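Local coordinates for protein Cap5O (Staphylococcus aureus, PDB 3OJO) that oxidises UDP-N-acetyl-mannosamine with NAD as cofactor, a step in the biosynthesis of capsular polysaccharide, at residues C160-L165 / E171-N176; S27-K32 / R196-G201; A190-Y195 / M203-A208. All coordinates share one frame; numbering follows the deposited sequence.

Contact 1 of 3, residues C160-L165 / E171-N176; sequences CPERVL and EELVHN. With PDC (pyridine-2,6-dicarboxylic acid), chain K; NAD (nicotinamide-adenine-dinucleotide), chain J; PDC (pyridine-2,6-dicarboxylic acid), chain L.
L165 lies over one face of the E172 carboxylate, with L165 CB 3.4 Å from E172 CD and L165 CD1 3.3 Å from E172 OE1. The two side chains cross at about a right angle. The R163 guanidinium has O2 of PDC chain K over one face, offset toward the rim. At its edge, near the plane, R163 NH1 donates to O3 of PDC chain L (2.9 Å). NH1 also forms a salt bridge with E218. With CG anti to the backbone N (chi1 -175°), R163 runs along PDC chain K, whose C4 lies 3.4 Å from R163 CG. N176, just past the helix, makes a weak hydrogen bond from ND2 to E172 OE2 (2.8 Å). Deeper in, L173 CD1 sits 3.4 Å from E162 OE1 and 4.3 Å from V164 CG1. The charge of E162 is answered by R178, which also binds L173 O. V164 N donates an almost straight bond to the NAD carboxamide O7N (2.9 Å, 163°). The loop after strand 156-159 thus holds the nicotinamide amide, with helix 169-175 packed behind it. This is the nicotinamide end of the NAD site in a Rossmann-type domain.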
loop_
_atom_site.group_PDB
_atom_site.type_symbol
_atom_site.label_atom_id
_atom_site.label_comp_id
_atom_site.label_asym_id
_atom_site.label_seq_id
_atom_site.Cartn_x
_atom_site.Cartn_y
_atom_site.Cartn_z
ATOM N N CYS B 160 -4.560 -4.759 24.941
ATOM C CA CYS B 160 -3.151 -4.595 24.667
ATOM C C CYS B 160 -2.759 -5.712 23.692
ATOM O O CYS B 160 -2.622 -6.865 24.093
ATOM C CB CYS B 160 -2.291 -4.607 25.923
ATOM S SG CYS B 160 -0.519 -4.635 25.558
ATOM N N PRO B 161 -2.653 -5.401 22.392
ATOM C CA PRO B 161 -2.325 -6.439 21.411
ATOM C C PRO B 161 -0.944 -7.046 21.603
ATOM O O PRO B 161 0.078 -6.361 21.649
ATOM C CB PRO B 161 -2.477 -5.742 20.052
ATOM C CG PRO B 161 -3.074 -4.439 20.325
ATOM C CD PRO B 161 -2.808 -4.086 21.748
ATOM N N GLU B 162 -0.949 -8.356 21.754
ATOM C CA GLU B 162 0.269 -9.099 21.978
ATOM C C GLU B 162 0.775 -9.773 20.710
ATOM O O GLU B 162 0.026 -10.462 20.009
ATOM C CB GLU B 162 0.111 -10.071 23.161
ATOM C CG GLU B 162 1.416 -10.524 23.775
ATOM C CD GLU B 162 2.250 -9.439 24.408
ATOM O OE1 GLU B 162 2.269 -9.366 25.658
ATOM O OE2 GLU B 162 2.957 -8.724 23.660
ATOM N N ARG B 163 2.049 -9.539 20.414
ATOM C CA ARG B 163 2.704 -10.089 19.243
ATOM C C ARG B 163 4.087 -10.503 19.684
ATOM O O ARG B 163 4.873 -9.657 20.121
ATOM C CB ARG B 163 2.737 -9.039 18.124
ATOM C CG ARG B 163 3.304 -9.557 16.811
ATOM C CD ARG B 163 3.148 -8.556 15.680
ATOM N NE ARG B 163 3.728 -7.250 16.002
ATOM C CZ ARG B 163 3.295 -6.092 15.514
ATOM N NH1 ARG B 163 2.276 -6.062 14.658
ATOM N NH2 ARG B 163 3.879 -4.956 15.871
ATOM N N VAL B 164 4.354 -11.816 19.640
ATOM C CA VAL B 164 5.627 -12.428 20.079
ATOM C C VAL B 164 6.544 -12.783 18.921
ATOM O O VAL B 164 6.084 -13.294 17.890
ATOM C CB VAL B 164 5.481 -13.627 21.080
ATOM C CG1 VAL B 164 4.813 -13.205 22.379
ATOM C CG2 VAL B 164 4.778 -14.836 20.460
ATOM N N LEU B 165 7.853 -12.539 19.127
ATOM C CA LEU B 165 8.924 -12.863 18.190
ATOM C C LEU B 165 9.465 -14.237 18.582
ATOM O O LEU B 165 10.150 -14.333 19.608
ATOM C CB LEU B 165 10.062 -11.821 18.287
ATOM C CG LEU B 165 10.994 -11.663 17.083
ATOM C CD1 LEU B 165 11.481 -10.241 16.986
ATOM C CD2 LEU B 165 12.196 -12.615 17.159
ATOM N N GLU B 171 12.598 -11.759 25.664
ATOM C CA GLU B 171 13.257 -10.463 25.441
ATOM C C GLU B 171 12.290 -9.510 24.762
ATOM O O GLU B 171 12.062 -8.413 25.278
ATOM C CB GLU B 171 14.636 -10.542 24.719
ATOM C CG GLU B 171 14.935 -11.809 23.929
ATOM C CD GLU B 171 15.455 -13.020 24.691
ATOM O OE1 GLU B 171 16.520 -12.900 25.342
ATOM O OE2 GLU B 171 14.836 -14.105 24.579
ATOM N N GLU B 172 11.608 -9.992 23.696
ATOM C CA GLU B 172 10.590 -9.247 22.950
ATOM C C GLU B 172 9.466 -8.727 23.879
ATOM O O GLU B 172 9.071 -7.598 23.754
ATOM C CB GLU B 172 10.051 -10.128 21.819
ATOM C CG GLU B 172 8.898 -9.544 21.022
ATOM C CD GLU B 172 9.258 -8.880 19.710
ATOM O OE1 GLU B 172 10.425 -8.455 19.549
ATOM O OE2 GLU B 172 8.352 -8.747 18.854
ATOM N N LEU B 173 9.022 -9.527 24.844
ATOM C CA LEU B 173 7.980 -9.180 25.806
ATOM C C LEU B 173 8.378 -7.996 26.706
ATOM O O LEU B 173 7.532 -7.164 27.017
ATOM C CB LEU B 173 7.701 -10.442 26.645
ATOM C CG LEU B 173 6.264 -10.817 27.068
ATOM C CD1 LEU B 173 5.289 -10.817 25.902
ATOM C CD2 LEU B 173 6.260 -12.197 27.705
ATOM N N VAL B 174 9.670 -7.895 27.066
ATOM C CA VAL B 174 10.244 -6.853 27.918
ATOM C C VAL B 174 10.521 -5.520 27.171
ATOM O O VAL B 174 10.084 -4.454 27.628
ATOM C CB VAL B 174 11.515 -7.404 28.657
ATOM C CG1 VAL B 174 12.341 -6.290 29.297
ATOM C CG2 VAL B 174 11.134 -8.425 29.715
ATOM N N HIS B 175 11.274 -5.591 26.050
ATOM C CA HIS B 175 11.762 -4.449 25.269
ATOM C C HIS B 175 10.887 -3.825 24.180
ATOM O O HIS B 175 11.176 -2.705 23.750
ATOM C CB HIS B 175 13.190 -4.701 24.777
ATOM C CG HIS B 175 14.145 -4.974 25.892
ATOM N ND1 HIS B 175 14.682 -6.232 26.090
ATOM C CD2 HIS B 175 14.579 -4.151 26.873
ATOM C CE1 HIS B 175 15.448 -6.127 27.164
ATOM N NE2 HIS B 175 15.408 -4.899 27.676
ATOM N N ASN B 176 9.831 -4.514 23.743
ATOM C CA ASN B 176 8.932 -3.972 22.734
ATOM C C ASN B 176 8.080 -2.855 23.291
ATOM O O ASN B 176 7.626 -2.931 24.438
ATOM C CB ASN B 176 7.972 -5.056 22.212
ATOM C CG ASN B 176 8.427 -5.833 21.014
ATOM O OD1 ASN B 176 9.601 -5.828 20.627
ATOM N ND2 ASN B 176 7.484 -6.530 20.400
HETATM N N1 PDC K . 5.983 -10.268 13.274
HETATM C C2 PDC K . 6.289 -9.107 13.888
HETATM C C3 PDC K . 6.552 -9.016 15.273
HETATM C C4 PDC K . 6.551 -10.197 16.002
HETATM C C5 PDC K . 6.215 -11.396 15.343
HETATM C C6 PDC K . 5.938 -11.394 13.973
HETATM C C7 PDC K . 6.330 -7.899 13.101
HETATM O O1 PDC K . 6.077 -8.037 11.890
HETATM O O2 PDC K . 6.647 -6.736 13.782
HETATM C C8 PDC K . 5.592 -12.644 13.296
HETATM O O3 PDC K . 5.529 -13.699 13.875
HETATM O O4 PDC K . 5.327 -12.626 12.010
HETATM P PA NAD J . -2.232 -20.737 20.543
HETATM O O1A NAD J . -3.129 -21.613 19.761
HETATM O O2A NAD J . -0.825 -21.184 20.467
HETATM O O5B NAD J . -2.723 -20.737 22.074
HETATM C C5B NAD J . -4.078 -20.631 22.420
HETATM C C4B NAD J . -4.293 -21.460 23.663
HETATM O O4B NAD J . -5.471 -21.030 24.313
HETATM C C3B NAD J . -4.433 -22.960 23.371
HETATM O O3B NAD J . -3.625 -23.694 24.285
HETATM C C2B NAD J . -5.896 -23.229 23.701
HETATM O O2B NAD J . -6.141 -24.539 24.170
HETATM C C1B NAD J . -6.194 -22.173 24.751
HETATM N N9A NAD J . -7.633 -21.875 24.812
HETATM C C8A NAD J . -8.492 -21.783 23.738
HETATM N N7A NAD J . -9.703 -21.383 24.185
HETATM C C5A NAD J . -9.622 -21.230 25.530
HETATM C C6A NAD J . -10.572 -20.859 26.483
HETATM N N6A NAD J . -11.814 -20.578 26.074
HETATM N N1A NAD J . -10.199 -20.781 27.823
HETATM C C2A NAD J . -8.897 -21.056 28.208
HETATM N N3A NAD J . -7.963 -21.427 27.260
HETATM C C4A NAD J . -8.319 -21.512 25.943
HETATM O O3 NAD J . -2.431 -19.212 20.034
HETATM P PN NAD J . -1.346 -18.050 20.250
HETATM O O1N NAD J . -0.340 -18.169 19.164
HETATM O O2N NAD J . -0.918 -18.025 21.671
HETATM O O5D NAD J . -2.176 -16.737 19.930
HETATM C C5D NAD J . -3.471 -16.542 20.437
HETATM C C4D NAD J . -4.059 -15.317 19.743
HETATM O O4D NAD J . -3.263 -14.172 20.009
HETATM C C3D NAD J . -4.043 -15.397 18.216
HETATM O O3D NAD J . -5.014 -16.237 17.619
HETATM C C2D NAD J . -4.246 -13.940 17.884
HETATM O O2D NAD J . -5.540 -13.565 18.278
HETATM C C1D NAD J . -3.318 -13.289 18.897
HETATM N N1N NAD J . -2.011 -13.091 18.229
HETATM C C2N NAD J . -0.983 -14.000 18.340
HETATM C C3N NAD J . 0.222 -13.777 17.655
HETATM C C7N NAD J . 1.479 -14.481 18.083
HETATM O O7N NAD J . 2.657 -13.707 18.205
HETATM N N7N NAD J . 1.465 -15.801 18.307
HETATM C C4N NAD J . 0.356 -12.648 16.834
HETATM C C5N NAD J . -0.701 -11.751 16.693
HETATM C C6N NAD J . -1.885 -12.003 17.390
HETATM N N1 PDC L . 3.704 -7.447 10.273
HETATM C C2 PDC L . 4.120 -6.806 9.176
HETATM C C3 PDC L . 3.260 -5.855 8.631
HETATM C C4 PDC L . 1.996 -5.702 9.258
HETATM C C5 PDC L . 1.653 -6.426 10.413
HETATM C C6 PDC L . 2.580 -7.301 10.902
HETATM C C7 PDC L . 5.488 -7.160 8.679
HETATM O O1 PDC L . 5.967 -6.607 7.707
HETATM O O2 PDC L . 6.186 -8.119 9.369
HETATM C C8 PDC L . 2.441 -8.135 12.109
HETATM O O3 PDC L . 1.445 -8.088 12.833
HETATM O O4 PDC L . 3.474 -8.952 12.416
#

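Contact 2 of 3, residues S27-K32 / R196-G201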
loop_
_atom_site.group_PDB
_atom_site.type_symbol
_atom_site.label_atom_id
_atom_site.label_comp_id
_atom_site.label_asym_id
_atom_site.label_seq_id
_atom_site.Cartn_x
_atom_site.Cartn_y
_atom_site.Cartn_z
ATOM N N SER B 27 2.598 -15.651 31.210
ATOM C CA SER B 27 2.417 -16.174 32.571
ATOM C C SER B 27 3.788 -16.348 33.222
ATOM O O SER B 27 3.988 -15.923 34.355
ATOM C CB SER B 27 1.735 -17.537 32.528
ATOM O OG SER B 27 0.548 -17.481 31.765
ATOM N N ILE B 28 4.738 -16.948 32.475
ATOM C CA ILE B 28 6.103 -17.196 32.928
ATOM C C ILE B 28 6.794 -15.870 33.310
ATOM O O ILE B 28 7.420 -15.795 34.362
ATOM C CB ILE B 28 6.883 -18.088 31.894
ATOM C CG1 ILE B 28 6.417 -19.553 31.992
ATOM C CG2 ILE B 28 8.421 -17.987 32.049
ATOM C CD1 ILE B 28 6.845 -20.470 30.796
ATOM N N MET B 29 6.611 -14.830 32.486
ATOM C CA MET B 29 7.170 -13.500 32.656
ATOM C C MET B 29 6.714 -12.759 33.931
ATOM O O MET B 29 7.560 -12.233 34.659
ATOM C CB MET B 29 6.926 -12.662 31.403
ATOM C CG MET B 29 7.791 -11.427 31.339
ATOM S SD MET B 29 9.564 -11.700 31.648
ATOM C CE MET B 29 10.139 -11.868 30.074
ATOM N N PHE B 30 5.398 -12.714 34.204
ATOM C CA PHE B 30 4.875 -12.055 35.399
ATOM C C PHE B 30 5.295 -12.793 36.678
ATOM O O PHE B 30 5.628 -12.140 37.670
ATOM C CB PHE B 30 3.354 -11.943 35.336
ATOM C CG PHE B 30 2.819 -10.847 34.443
ATOM C CD1 PHE B 30 2.749 -9.529 34.894
ATOM C CD2 PHE B 30 2.288 -11.144 33.193
ATOM C CE1 PHE B 30 2.178 -8.527 34.094
ATOM C CE2 PHE B 30 1.716 -10.147 32.402
ATOM C CZ PHE B 30 1.671 -8.846 32.853
ATOM N N ALA B 31 5.298 -14.154 36.634
ATOM C CA ALA B 31 5.693 -15.031 37.737
ATOM C C ALA B 31 7.183 -14.885 38.059
ATOM O O ALA B 31 7.565 -14.982 39.226
ATOM C CB ALA B 31 5.356 -16.473 37.409
ATOM N N LYS B 32 8.011 -14.625 37.025
ATOM C CA LYS B 32 9.459 -14.389 37.107
ATOM C C LYS B 32 9.736 -13.102 37.914
ATOM O O LYS B 32 10.822 -12.948 38.474
ATOM C CB LYS B 32 10.043 -14.253 35.681
ATOM C CG LYS B 32 11.557 -14.333 35.587
ATOM C CD LYS B 32 12.070 -13.853 34.236
ATOM C CE LYS B 32 13.579 -13.710 34.216
ATOM N NZ LYS B 32 14.269 -15.018 34.055
ATOM N N ARG B 196 3.947 -2.439 33.831
ATOM C CA ARG B 196 5.065 -1.756 34.504
ATOM C C ARG B 196 5.997 -2.750 35.234
ATOM O O ARG B 196 7.176 -2.444 35.423
ATOM C CB ARG B 196 4.507 -0.725 35.497
ATOM C CG ARG B 196 5.349 0.541 35.650
ATOM C CD ARG B 196 4.525 1.727 36.152
ATOM N NE ARG B 196 3.924 1.492 37.471
ATOM C CZ ARG B 196 2.705 1.895 37.827
ATOM N NH1 ARG B 196 1.943 2.567 36.970
ATOM N NH2 ARG B 196 2.242 1.632 39.041
ATOM N N THR B 197 5.452 -3.950 35.591
ATOM C CA THR B 197 6.090 -5.080 36.278
ATOM C C THR B 197 7.406 -5.508 35.627
ATOM O O THR B 197 8.354 -5.822 36.346
ATOM C CB THR B 197 5.074 -6.266 36.388
ATOM O OG1 THR B 197 3.833 -5.806 36.939
ATOM C CG2 THR B 197 5.599 -7.455 37.221
ATOM N N PHE B 198 7.469 -5.521 34.275
ATOM C CA PHE B 198 8.657 -5.966 33.525
ATOM C C PHE B 198 8.878 -5.207 32.217
ATOM O O PHE B 198 9.960 -5.321 31.637
ATOM C CB PHE B 198 8.572 -7.486 33.233
ATOM C CG PHE B 198 7.391 -7.878 32.369
ATOM C CD1 PHE B 198 6.145 -8.130 32.939
ATOM C CD2 PHE B 198 7.512 -7.944 30.982
ATOM C CE1 PHE B 198 5.049 -8.441 32.138
ATOM C CE2 PHE B 198 6.411 -8.267 30.184
ATOM C CZ PHE B 198 5.192 -8.516 30.770
ATOM N N VAL B 199 7.848 -4.494 31.716
ATOM C CA VAL B 199 7.972 -3.767 30.440
ATOM C C VAL B 199 8.903 -2.550 30.578
ATOM O O VAL B 199 8.610 -1.606 31.326
ATOM C CB VAL B 199 6.622 -3.438 29.713
ATOM C CG1 VAL B 199 6.853 -2.673 28.406
ATOM C CG2 VAL B 199 5.819 -4.703 29.447
ATOM N N GLN B 200 10.031 -2.616 29.852
ATOM C CA GLN B 200 11.056 -1.582 29.748
ATOM C C GLN B 200 10.831 -0.749 28.481
ATOM O O GLN B 200 11.312 0.384 28.393
ATOM C CB GLN B 200 12.461 -2.211 29.758
ATOM C CG GLN B 200 12.985 -2.464 31.171
ATOM C CD GLN B 200 14.117 -3.461 31.199
ATOM O OE1 GLN B 200 15.234 -3.198 30.728
ATOM N NE2 GLN B 200 13.864 -4.615 31.803
ATOM N N GLY B 201 10.080 -1.309 27.532
ATOM C CA GLY B 201 9.710 -0.647 26.291
ATOM C C GLY B 201 8.734 0.483 26.558
ATOM O O GLY B 201 8.233 0.630 27.672
#
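F198 sets the edge of its ring against the face of F30 in a T-shaped (edge-to-face) pair. The planes stand at 90° and the centroids are 4.8 Å apart. The contact belongs to the Rossmann-fold NAD domain: F30 lies on helix 23-32, which follows a glycine-rich turn of GxGxxG type, and F198 lies in the loop between helix 185-195 and strand 203-207. F198 CE1 stands over the centre of the F30 ring, 3.5 Å from F30 CE1. The methyl of T197 comes to F30 obliquely, with T197 CG2 4.2 Å from F30 CD1. One face of F198 is taken by M29. M29 CG makes a CH-pi contact, 3.6 Å from the ring centroid and only 14° off the normal. M29 SD adds a more oblique Met-aromatic contact at 4.8 Å from the same centroid. F198 is therefore held on a face and at an edge by neighbouring residues of one helix. With CG anti to the backbone N (chi1 -164°), M29 lays CG on the ring; the bend beyond it leaves SD obliquely above the same face.

Further out, M29 also packs on L170 and V174 of helix 169-175. The backbone of Q200 and G201 is bonded to V174, which fixes the far end of the loop. At the near end, T197 OG1 is hydrogen-bonded to V194 O.

Contact 3 of 3, residues A190-Y195 / M203-A208; sequences AGKRVY and MIETDA
K192 and E205 form a salt bridge, with K192 NZ 2.9 Å from E205 OE2. The ammonium meets this oxygen from above the carboxylate plane, 52° out of it. The two side chains cross at about a right angle, and K192 CD lies 3.4 Å from E205 OE2 as well. The bend of K192 at chi3 (-73°) keeps CE and NZ beside the same oxygen, at the end of the extended glutamate. E205 is exposed, so the bridge lies at the surface.

M203 provides the packing beneath it. Its SD is 3.9 Å from Y195 CB, and its CE reaches the backbone, 3.7 Å from Y195 C and 4.0 Å from K192 O. The thioether end thus lies along the last turn of the helix. The Y195 ring leads away from the strand, and its hydroxyl is hydrogen-bonded to E128. Y195 and M203 both touch I180 of strand 178-182. Beyond the contact, I204 and T206 pack on M249 of the second subunit, and D207 is the N-cap of helix 208-238.

Helix 190-195 and strand 203-207 run nearly antiparallel, at 160°, with axes 10.2 Å apart. The contact packs the helix of a beta-alpha-beta crossover against its second strand. Helix 185-195 joins parallel strands 178-182 and 203-207, the latter at the edge of the Rossmann-type sheet within this chain.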
loop_
_atom_site.group_PDB
_atom_site.type_symbol
_atom_site.label_atom_id
_atom_site.label_comp_id
_atom_site.label_asym_id
_atom_site.label_seq_id
_atom_site.Cartn_x
_atom_site.Cartn_y
_atom_site.Cartn_z
ATOM N N ALA B 190 -4.732 1.527 34.733
ATOM C CA ALA B 190 -4.744 0.160 35.244
ATOM C C ALA B 190 -3.859 -0.771 34.378
ATOM O O ALA B 190 -3.127 -1.610 34.923
ATOM C CB ALA B 190 -6.169 -0.350 35.298
ATOM N N GLY B 191 -3.909 -0.570 33.052
ATOM C CA GLY B 191 -3.102 -1.295 32.072
ATOM C C GLY B 191 -1.621 -1.046 32.262
ATOM O O GLY B 191 -0.830 -1.996 32.256
ATOM N N LYS B 192 -1.241 0.232 32.472
ATOM C CA LYS B 192 0.147 0.641 32.725
ATOM C C LYS B 192 0.668 0.002 34.003
ATOM O O LYS B 192 1.818 -0.434 34.042
ATOM C CB LYS B 192 0.275 2.172 32.847
ATOM C CG LYS B 192 -0.044 2.963 31.571
ATOM C CD LYS B 192 0.635 4.329 31.552
ATOM C CE LYS B 192 0.009 5.329 32.490
ATOM N NZ LYS B 192 0.779 6.600 32.565
ATOM N N ARG B 193 -0.201 -0.072 35.041
ATOM C CA ARG B 193 0.119 -0.665 36.342
ATOM C C ARG B 193 0.563 -2.132 36.182
ATOM O O ARG B 193 1.583 -2.557 36.754
ATOM C CB ARG B 193 -1.088 -0.542 37.301
ATOM C CG ARG B 193 -0.948 0.581 38.328
ATOM C CD ARG B 193 -2.259 0.891 39.025
ATOM N NE ARG B 193 -2.697 2.257 38.728
ATOM C CZ ARG B 193 -3.967 2.648 38.650
ATOM N NH1 ARG B 193 -4.954 1.778 38.849
ATOM N NH2 ARG B 193 -4.262 3.911 38.360
ATOM N N VAL B 194 -0.180 -2.871 35.335
ATOM C CA VAL B 194 0.059 -4.290 35.066
ATOM C C VAL B 194 1.384 -4.523 34.351
ATOM O O VAL B 194 2.244 -5.231 34.869
ATOM C CB VAL B 194 -1.158 -4.961 34.386
ATOM C CG1 VAL B 194 -0.870 -6.420 34.042
ATOM C CG2 VAL B 194 -2.392 -4.853 35.267
ATOM N N TYR B 195 1.574 -3.870 33.209
ATOM C CA TYR B 195 2.776 -4.016 32.386
ATOM C C TYR B 195 4.066 -3.435 32.939
ATOM O O TYR B 195 5.148 -3.927 32.608
ATOM C CB TYR B 195 2.490 -3.602 30.939
ATOM C CG TYR B 195 1.526 -4.559 30.268
ATOM C CD1 TYR B 195 0.206 -4.190 30.018
ATOM C CD2 TYR B 195 1.908 -5.864 29.958
ATOM C CE1 TYR B 195 -0.695 -5.082 29.438
ATOM C CE2 TYR B 195 1.012 -6.764 29.381
ATOM C CZ TYR B 195 -0.281 -6.365 29.109
ATOM O OH TYR B 195 -1.157 -7.255 28.530
ATOM N N MET B 203 5.300 2.617 26.513
ATOM C CA MET B 203 3.896 2.269 26.612
ATOM C C MET B 203 3.076 3.390 26.002
ATOM O O MET B 203 3.035 4.499 26.535
ATOM C CB MET B 203 3.485 1.966 28.051
ATOM C CG MET B 203 4.177 0.755 28.602
ATOM S SD MET B 203 3.224 0.051 29.946
ATOM C CE MET B 203 4.533 -0.327 31.054
ATOM N N ILE B 204 2.506 3.120 24.832
ATOM C CA ILE B 204 1.701 4.064 24.070
ATOM C C ILE B 204 0.285 4.019 24.644
ATOM O O ILE B 204 -0.324 2.948 24.728
ATOM C CB ILE B 204 1.787 3.796 22.523
ATOM C CG1 ILE B 204 3.215 3.997 21.972
ATOM C CG2 ILE B 204 0.853 4.696 21.747
ATOM C CD1 ILE B 204 4.125 2.850 22.093
ATOM N N GLU B 205 -0.198 5.175 25.095
ATOM C CA GLU B 205 -1.512 5.326 25.695
ATOM C C GLU B 205 -2.502 5.767 24.657
ATOM O O GLU B 205 -2.269 6.753 23.959
ATOM C CB GLU B 205 -1.485 6.352 26.834
ATOM C CG GLU B 205 -0.578 5.975 27.994
ATOM C CD GLU B 205 -0.434 7.066 29.032
ATOM O OE1 GLU B 205 -1.392 7.860 29.195
ATOM O OE2 GLU B 205 0.644 7.139 29.668
ATOM N N THR B 206 -3.631 5.056 24.578
ATOM C CA THR B 206 -4.711 5.348 23.639
ATOM C C THR B 206 -5.988 4.681 24.105
ATOM O O THR B 206 -5.958 3.999 25.117
ATOM C CB THR B 206 -4.300 4.989 22.183
ATOM O OG1 THR B 206 -5.391 5.313 21.340
ATOM C CG2 THR B 206 -3.914 3.514 21.993
ATOM N N ASP B 207 -7.098 4.876 23.390
ATOM C CA ASP B 207 -8.340 4.198 23.729
ATOM C C ASP B 207 -8.419 2.833 22.996
ATOM O O ASP B 207 -7.716 2.609 22.001
ATOM C CB ASP B 207 -9.581 5.093 23.502
ATOM C CG ASP B 207 -9.869 5.466 22.051
ATOM O OD1 ASP B 207 -9.022 5.162 21.177
ATOM O OD2 ASP B 207 -10.979 5.987 21.784
ATOM N N ALA B 208 -9.239 1.925 23.532
ATOM C CA ALA B 208 -9.416 0.563 23.047
ATOM C C ALA B 208 -9.700 0.467 21.538
ATOM O O ALA B 208 -9.039 -0.323 20.866
ATOM C CB ALA B 208 -10.485 -0.151 23.857
#

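All three contacts lie in the NAD-binding half of the chain. Contact 2 is the buried one and wholly apolar across its interface. Contacts 1 and 3 are only partly buried and mix polar with apolar atoms. Contact 1 faces the cofactor and ligands: R163 and the backbone N of V164 bond to bound molecules, while E162 pairs within the protein. Contact 3 sits on the edge strand, where a salt bridge lies at the surface. The loop 196-201 continues directly from helix 185-195, and F30 of contact 2 packs on V194 and Y195 of contact 3. The same loop also joins contact 1 to contact 2. Contact 1 is nested along the chain within the span closed by contact 2.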